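Local coordinates for nonribosomal peptide synthase (Streptomyces sp. MJ635-86F5, PDB 5JJP), which activates aliphatic beta-amino acids by adenylation, probably using ATP as in other members of the AMP-binding enzyme family, at residues A264-E268 and A269-Q273. Residues are numbered along the deposited sequence; the frame is centred on the assembly and turned at random.
Sequences AFLHE and AAITQ
L266 and I271 meet where helix 259-268 comes to its end: CD2 of L266 lies 4.0 Å from CG1 of I271, the two side chains slanting across one another. The I271 branch that makes this touch stands beside its own backbone N and anti to the carbonyl carbon (chi1 -61°), which also lays CG1 over the L266 backbone, 3.8 Å from L266 CA. The same pair is joined through the backbone: the bond from I271 N to L266 O is 2.9 Å long and nearly straight at 171°, with the donor in the plane of the L266 carbonyl. A second bond, A270 N to H267 O at 3.0 Å, is more bent, and its donor sits above the carbonyl plane. Together these two bonds make a Schellman motif, with A270 as the C-prime residue; its positive phi of 54° turns the chain out of the helix, and the side chain of I271 points back at the last turn. One residue earlier, A269 N still closes a helical bond to F265 O at 2.9 Å, and A269 CB rests 3.6 Å from that same oxygen. Further out, V249 of strand 247-250 touches F265, A269 and I271, while A224 of strand 222-225 meets L266 and I271, so the capped helix end packs against the mixed sheet that the chain enters next, at strand 273-276. A269 O accepts a hydrogen bond from R222 NH1.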
loop_
_atom_site.group_PDB
_atom_site.type_symbol
_atom_site.label_atom_id
_atom_site.label_comp_id
_atom_site.label_asym_id
_atom_site.label_seq_id
_atom_site.Cartn_x
_atom_site.Cartn_y
_atom_site.Cartn_z
ATOM N N ALA A 264 3.218 -10.491 -22.081
ATOM C CA ALA A 264 2.016 -10.476 -22.927
ATOM C C ALA A 264 0.865 -9.785 -22.197
ATOM O O ALA A 264 0.067 -9.076 -22.800
ATOM C CB ALA A 264 1.593 -11.882 -23.295
ATOM N N PHE A 265 0.802 -9.990 -20.876
ATOM C CA PHE A 265 -0.234 -9.383 -20.062
ATOM C C PHE A 265 -0.083 -7.867 -20.063
ATOM O O PHE A 265 -1.051 -7.181 -20.132
ATOM C CB PHE A 265 -0.183 -9.946 -18.630
ATOM C CG PHE A 265 -1.306 -9.483 -17.757
ATOM C CD1 PHE A 265 -2.566 -9.995 -17.923
ATOM C CD2 PHE A 265 -1.085 -8.534 -16.753
ATOM C CE1 PHE A 265 -3.609 -9.563 -17.123
ATOM C CE2 PHE A 265 -2.123 -8.115 -15.936
ATOM C CZ PHE A 265 -3.383 -8.632 -16.121
ATOM N N LEU A 266 1.134 -7.357 -19.982
ATOM C CA LEU A 266 1.330 -5.912 -20.010
ATOM C C LEU A 266 0.846 -5.307 -21.324
ATOM O O LEU A 266 0.342 -4.200 -21.320
ATOM C CB LEU A 266 2.792 -5.512 -19.788
ATOM C CG LEU A 266 3.462 -6.006 -18.501
ATOM C CD1 LEU A 266 4.845 -5.381 -18.384
ATOM C CD2 LEU A 266 2.652 -5.705 -17.246
ATOM N N HIS A 267 0.979 -6.034 -22.432
ATOM C CA HIS A 267 0.307 -5.639 -23.694
ATOM C C HIS A 267 -1.175 -5.838 -23.661
ATOM O O HIS A 267 -1.913 -4.956 -23.991
ATOM C CB HIS A 267 0.853 -6.456 -24.898
ATOM C CG HIS A 267 2.165 -5.974 -25.391
ATOM N ND1 HIS A 267 2.275 -4.905 -26.255
ATOM C CD2 HIS A 267 3.432 -6.384 -25.123
ATOM C CE1 HIS A 267 3.560 -4.700 -26.523
ATOM N NE2 HIS A 267 4.280 -5.598 -25.863
ATOM N N GLU A 268 -1.628 -7.019 -23.270
ATOM C CA GLU A 268 -3.073 -7.294 -23.283
ATOM C C GLU A 268 -3.830 -6.231 -22.523
ATOM O O GLU A 268 -4.838 -5.716 -23.007
ATOM C CB GLU A 268 -3.387 -8.684 -22.702
ATOM C CG GLU A 268 -4.759 -9.230 -23.096
ATOM C CD GLU A 268 -5.171 -10.520 -22.346
ATOM O OE1 GLU A 268 -4.372 -11.111 -21.569
ATOM O OE2 GLU A 268 -6.328 -10.957 -22.543
ATOM N N ALA A 269 -3.352 -5.878 -21.332
ATOM C CA ALA A 269 -4.057 -4.883 -20.498
ATOM C C ALA A 269 -3.587 -3.428 -20.743
ATOM O O ALA A 269 -4.010 -2.527 -20.045
ATOM C CB ALA A 269 -3.896 -5.234 -19.029
ATOM N N ALA A 270 -2.719 -3.227 -21.734
ATOM C CA ALA A 270 -2.319 -1.903 -22.171
ATOM C C ALA A 270 -1.820 -1.127 -20.947
ATOM O O ALA A 270 -2.206 0.016 -20.708
ATOM C CB ALA A 270 -3.483 -1.179 -22.849
ATOM N N ILE A 271 -0.881 -1.745 -20.245
ATOM C CA ILE A 271 -0.328 -1.158 -19.022
ATOM C C ILE A 271 0.597 0.048 -19.288
ATOM O O ILE A 271 1.551 -0.053 -20.081
ATOM C CB ILE A 271 0.451 -2.235 -18.249
ATOM C CG1 ILE A 271 -0.488 -3.374 -17.864
ATOM C CG2 ILE A 271 1.133 -1.643 -17.023
ATOM C CD1 ILE A 271 -1.628 -2.966 -16.935
ATOM N N THR A 272 0.303 1.190 -18.653
ATOM C CA THR A 272 1.168 2.377 -18.758
ATOM C C THR A 272 2.164 2.495 -17.623
ATOM O O THR A 272 3.192 3.135 -17.776
ATOM C CB THR A 272 0.371 3.669 -18.802
ATOM O OG1 THR A 272 -0.378 3.823 -17.594
ATOM C CG2 THR A 272 -0.607 3.653 -20.014
ATOM N N GLN A 273 1.887 1.873 -16.483
ATOM C CA GLN A 273 2.809 1.995 -15.350
ATOM C C GLN A 273 2.919 0.684 -14.612
ATOM O O GLN A 273 1.919 0.008 -14.388
ATOM C CB GLN A 273 2.332 3.095 -14.417
ATOM C CG GLN A 273 3.268 3.352 -13.234
ATOM C CD GLN A 273 2.839 4.545 -12.419
ATOM O OE1 GLN A 273 2.206 4.394 -11.394
ATOM N NE2 GLN A 273 3.118 5.742 -12.921
#